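Local coordinates for protein soluble lytic murein transglycosylase (Pseudomonas aeruginosa, PDB 5OHU) that probably cleaves the glycan strands of bacterial peptidoglycan, acting as a lytic transglycosylase in exolytic and endolytic turnover of the cell wall, at residues F377-N391 against V619-I631. Residues are numbered along the deposited sequence; the frame is centred on the assembly and turned at random.
Sequences FLAADRLSVPYKLGN and VIYGQKLNAPQPI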
# COMPACT_ATOMS: atom_id res chain seq x y z
N PHE A 377 4.71 -4.06 -23.13
CA PHE A 377 4.24 -5.27 -23.81
C PHE A 377 3.06 -4.95 -24.73
O PHE A 377 3.04 -5.39 -25.88
CB PHE A 377 3.85 -6.33 -22.78
CG PHE A 377 5.03 -6.96 -22.07
CD1 PHE A 377 5.97 -7.71 -22.79
CD2 PHE A 377 5.19 -6.82 -20.71
CE1 PHE A 377 7.06 -8.30 -22.12
CE2 PHE A 377 6.25 -7.38 -20.05
CZ PHE A 377 7.19 -8.13 -20.74
N LEU A 378 2.08 -4.19 -24.23
CA LEU A 378 0.94 -3.82 -25.06
C LEU A 378 1.38 -3.06 -26.31
O LEU A 378 0.90 -3.35 -27.41
CB LEU A 378 -0.06 -2.98 -24.27
CG LEU A 378 -0.92 -3.61 -23.18
CD1 LEU A 378 -2.17 -2.78 -23.05
CD2 LEU A 378 -1.28 -5.09 -23.47
N ALA A 379 2.27 -2.08 -26.16
CA ALA A 379 2.76 -1.36 -27.33
C ALA A 379 3.42 -2.30 -28.33
O ALA A 379 3.18 -2.21 -29.54
CB ALA A 379 3.73 -0.25 -26.91
N ALA A 380 4.29 -3.20 -27.84
CA ALA A 380 4.94 -4.13 -28.76
C ALA A 380 3.91 -5.04 -29.43
O ALA A 380 4.01 -5.31 -30.63
CB ALA A 380 5.98 -4.96 -28.02
N ASP A 381 2.91 -5.50 -28.67
CA ASP A 381 1.87 -6.31 -29.28
C ASP A 381 1.11 -5.55 -30.36
O ASP A 381 0.77 -6.13 -31.40
CB ASP A 381 0.90 -6.80 -28.21
CG ASP A 381 -0.31 -7.48 -28.81
OD1 ASP A 381 -0.18 -8.64 -29.22
OD2 ASP A 381 -1.38 -6.84 -28.86
N ARG A 382 0.83 -4.27 -30.14
CA ARG A 382 0.13 -3.51 -31.17
C ARG A 382 0.98 -3.32 -32.41
O ARG A 382 0.44 -3.24 -33.51
CB ARG A 382 -0.34 -2.15 -30.63
CG ARG A 382 -1.30 -2.27 -29.47
CD ARG A 382 -2.69 -2.58 -30.02
NE ARG A 382 -3.64 -2.86 -28.93
CZ ARG A 382 -4.67 -3.70 -28.97
NH1 ARG A 382 -4.93 -4.40 -30.06
NH2 ARG A 382 -5.48 -3.81 -27.92
N LEU A 383 2.29 -3.24 -32.26
CA LEU A 383 3.19 -3.20 -33.40
C LEU A 383 3.51 -4.58 -33.97
O LEU A 383 4.13 -4.67 -35.02
CB LEU A 383 4.50 -2.50 -33.00
CG LEU A 383 4.53 -1.01 -32.66
CD1 LEU A 383 5.87 -0.63 -32.05
CD2 LEU A 383 4.25 -0.14 -33.89
N SER A 384 3.12 -5.66 -33.28
CA SER A 384 3.49 -7.03 -33.67
C SER A 384 5.00 -7.19 -33.82
O SER A 384 5.51 -7.74 -34.81
CB SER A 384 2.77 -7.46 -34.95
OG SER A 384 1.37 -7.40 -34.79
N VAL A 385 5.73 -6.69 -32.83
CA VAL A 385 7.18 -6.86 -32.80
C VAL A 385 7.51 -7.69 -31.56
O VAL A 385 6.69 -7.77 -30.63
CB VAL A 385 7.92 -5.50 -32.80
CG1 VAL A 385 7.53 -4.69 -34.05
CG2 VAL A 385 7.64 -4.74 -31.53
N PRO A 386 8.66 -8.36 -31.54
CA PRO A 386 9.05 -9.13 -30.35
C PRO A 386 9.11 -8.26 -29.10
O PRO A 386 9.34 -7.05 -29.17
CB PRO A 386 10.44 -9.68 -30.71
CG PRO A 386 10.45 -9.73 -32.21
CD PRO A 386 9.61 -8.56 -32.65
N TYR A 387 8.91 -8.90 -27.95
CA TYR A 387 9.05 -8.23 -26.66
C TYR A 387 10.52 -8.00 -26.31
O TYR A 387 11.41 -8.72 -26.77
CB TYR A 387 8.41 -9.06 -25.55
CG TYR A 387 6.93 -9.33 -25.73
CD1 TYR A 387 6.08 -8.36 -26.27
CD2 TYR A 387 6.38 -10.55 -25.35
CE1 TYR A 387 4.73 -8.61 -26.44
CE2 TYR A 387 5.03 -10.80 -25.50
CZ TYR A 387 4.21 -9.83 -26.04
OH TYR A 387 2.87 -10.08 -26.20
N LYS A 388 10.76 -7.01 -25.45
CA LYS A 388 12.09 -6.75 -24.89
C LYS A 388 12.26 -7.61 -23.64
O LYS A 388 11.62 -7.36 -22.62
CB LYS A 388 12.23 -5.26 -24.56
CG LYS A 388 13.66 -4.77 -24.31
CD LYS A 388 13.64 -3.38 -23.68
CE LYS A 388 15.00 -2.68 -23.74
NZ LYS A 388 16.06 -3.40 -22.97
N LEU A 389 13.13 -8.63 -23.71
CA LEU A 389 13.27 -9.61 -22.63
C LEU A 389 14.73 -9.82 -22.22
O LEU A 389 15.16 -10.96 -21.98
CB LEU A 389 12.66 -10.95 -23.03
CG LEU A 389 11.22 -10.87 -23.51
CD1 LEU A 389 10.71 -12.24 -23.94
CD2 LEU A 389 10.38 -10.30 -22.40
N GLY A 390 15.51 -8.75 -22.11
CA GLY A 390 16.91 -8.89 -21.71
C GLY A 390 17.14 -9.15 -20.23
O GLY A 390 16.72 -8.35 -19.39
N ASN A 391 17.82 -10.26 -19.91
CA ASN A 391 18.10 -10.67 -18.53
C ASN A 391 19.54 -10.31 -18.20
O ASN A 391 20.47 -11.08 -18.47
CB ASN A 391 17.83 -12.16 -18.36
CG ASN A 391 18.11 -12.67 -16.96
OD1 ASN A 391 18.34 -11.90 -16.02
ND2 ASN A 391 18.06 -13.99 -16.80
N VAL A 619 4.57 -13.57 -19.20
CA VAL A 619 5.40 -13.44 -20.38
C VAL A 619 6.84 -13.81 -20.04
O VAL A 619 7.48 -14.60 -20.75
CB VAL A 619 5.32 -12.01 -20.95
CG1 VAL A 619 6.33 -11.85 -22.06
CG2 VAL A 619 3.94 -11.72 -21.49
N ILE A 620 7.35 -13.24 -18.95
CA ILE A 620 8.74 -13.50 -18.58
C ILE A 620 8.93 -14.98 -18.27
O ILE A 620 9.89 -15.61 -18.73
CB ILE A 620 9.14 -12.62 -17.38
CG1 ILE A 620 9.01 -11.16 -17.79
CG2 ILE A 620 10.57 -12.90 -16.95
CD1 ILE A 620 9.81 -10.85 -19.01
N TYR A 621 8.01 -15.55 -17.49
CA TYR A 621 8.16 -16.96 -17.14
C TYR A 621 8.04 -17.84 -18.37
O TYR A 621 8.67 -18.91 -18.42
CB TYR A 621 7.14 -17.34 -16.07
CG TYR A 621 7.62 -16.99 -14.68
CD1 TYR A 621 8.77 -17.56 -14.16
CD2 TYR A 621 6.92 -16.07 -13.89
CE1 TYR A 621 9.22 -17.24 -12.89
CE2 TYR A 621 7.35 -15.74 -12.61
CZ TYR A 621 8.52 -16.33 -12.12
OH TYR A 621 8.97 -16.03 -10.85
N GLY A 622 7.28 -17.40 -19.37
CA GLY A 622 7.22 -18.13 -20.63
C GLY A 622 8.58 -18.28 -21.27
O GLY A 622 8.94 -19.37 -21.74
N GLN A 623 9.37 -17.20 -21.29
CA GLN A 623 10.73 -17.30 -21.81
C GLN A 623 11.57 -18.25 -20.97
O GLN A 623 12.23 -19.15 -21.50
CB GLN A 623 11.38 -15.92 -21.89
CG GLN A 623 12.37 -15.77 -23.04
CD GLN A 623 11.68 -15.77 -24.41
OE1 GLN A 623 10.53 -15.35 -24.53
NE2 GLN A 623 12.39 -16.23 -25.43
N LYS A 624 11.55 -18.07 -19.64
CA LYS A 624 12.36 -18.91 -18.77
C LYS A 624 11.95 -20.37 -18.85
O LYS A 624 12.78 -21.26 -18.63
CB LYS A 624 12.27 -18.43 -17.31
CG LYS A 624 12.96 -17.08 -17.08
CD LYS A 624 12.80 -16.60 -15.64
CE LYS A 624 14.10 -16.68 -14.85
NZ LYS A 624 15.17 -15.82 -15.46
N LEU A 625 10.69 -20.64 -19.14
CA LEU A 625 10.21 -22.01 -19.27
C LEU A 625 10.32 -22.54 -20.70
O LEU A 625 9.95 -23.69 -20.93
CB LEU A 625 8.77 -22.12 -18.78
CG LEU A 625 8.67 -22.03 -17.26
CD1 LEU A 625 7.26 -21.69 -16.79
CD2 LEU A 625 9.20 -23.34 -16.63
N ASN A 626 10.86 -21.75 -21.63
CA ASN A 626 10.92 -22.12 -23.04
C ASN A 626 9.54 -22.52 -23.55
O ASN A 626 9.35 -23.54 -24.22
CB ASN A 626 11.94 -23.24 -23.28
CG ASN A 626 12.14 -23.51 -24.75
OD1 ASN A 626 11.99 -22.62 -25.59
ND2 ASN A 626 12.47 -24.76 -25.08
N ALA A 627 8.55 -21.70 -23.19
CA ALA A 627 7.15 -21.93 -23.54
C ALA A 627 6.54 -20.56 -23.73
O ALA A 627 5.80 -20.06 -22.87
CB ALA A 627 6.43 -22.74 -22.46
N PRO A 628 6.83 -19.91 -24.86
CA PRO A 628 6.50 -18.49 -25.02
C PRO A 628 5.03 -18.20 -24.76
O PRO A 628 4.14 -18.95 -25.16
CB PRO A 628 6.85 -18.19 -26.48
CG PRO A 628 7.50 -19.45 -27.04
CD PRO A 628 7.73 -20.39 -25.91
N GLN A 629 4.80 -17.08 -24.09
CA GLN A 629 3.49 -16.63 -23.62
C GLN A 629 3.31 -15.20 -24.11
O GLN A 629 4.02 -14.29 -23.64
CB GLN A 629 3.43 -16.72 -22.10
CG GLN A 629 2.15 -16.23 -21.44
CD GLN A 629 0.90 -16.88 -22.00
OE1 GLN A 629 0.16 -16.28 -22.79
NE2 GLN A 629 0.65 -18.09 -21.57
N PRO A 630 2.44 -14.95 -25.07
CA PRO A 630 2.12 -13.57 -25.43
C PRO A 630 1.39 -12.89 -24.27
O PRO A 630 0.81 -13.55 -23.40
CB PRO A 630 1.19 -13.73 -26.64
CG PRO A 630 0.67 -15.14 -26.59
CD PRO A 630 1.66 -15.95 -25.82
N ILE A 631 1.38 -11.55 -24.29
CA ILE A 631 0.78 -10.82 -23.17
C ILE A 631 -0.69 -11.22 -22.98
O ILE A 631 -1.18 -11.30 -21.84
CB ILE A 631 0.94 -9.30 -23.36
CG1 ILE A 631 0.47 -8.55 -22.09
CG2 ILE A 631 0.21 -8.79 -24.61
CD1 ILE A 631 1.40 -8.70 -20.90
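I631 meets F377, L378 and Y387 where the chain, having closed helix 605-624 of the lysozyme-like transglycosylase domain with a Schellman motif at N626, doubles back against helix 374-383 and the loop after it, in the alpha-helical superstructure of the Slt family. Helix 374-383 ends in a second Schellman motif at S384 and the chain then runs on extended, so both sides of the joint are a helix end and its loop. Along the I631 side chain, CB lies 3.5 Å from Y387 OH and also approaches F377 CB. I631 CG1, anti to the backbone N (chi1 -173°), touches both F377 CB and L378 CD2. I631 CD1 ends 3.9 Å from F377 CB, while I631 CG2 turns to Y387 OH, 3.4 Å away, and to L378 CD2. Y387 OH accepts a hydrogen bond from I631 N at 2.8 Å, with a nearly straight N-H...O angle of 166°, which ties the ring to the returning loop.

V619 CB stands over one face of the F377 ring, toward its rim, and V619 CG1 touches both rings, at F377 CE1 and, 3.5 Å away, at Y387 CD2. L389 divides its methyls, CD1 lying against Q623 OE1 and CD2 against I620. At the outer end, K624 NZ and N391 ND2 both turn to D471, by salt bridge and hydrogen bond respectively. L389 CD2 presses against I620 CD1 at 3.5 Å, a tight methyl-methyl contact.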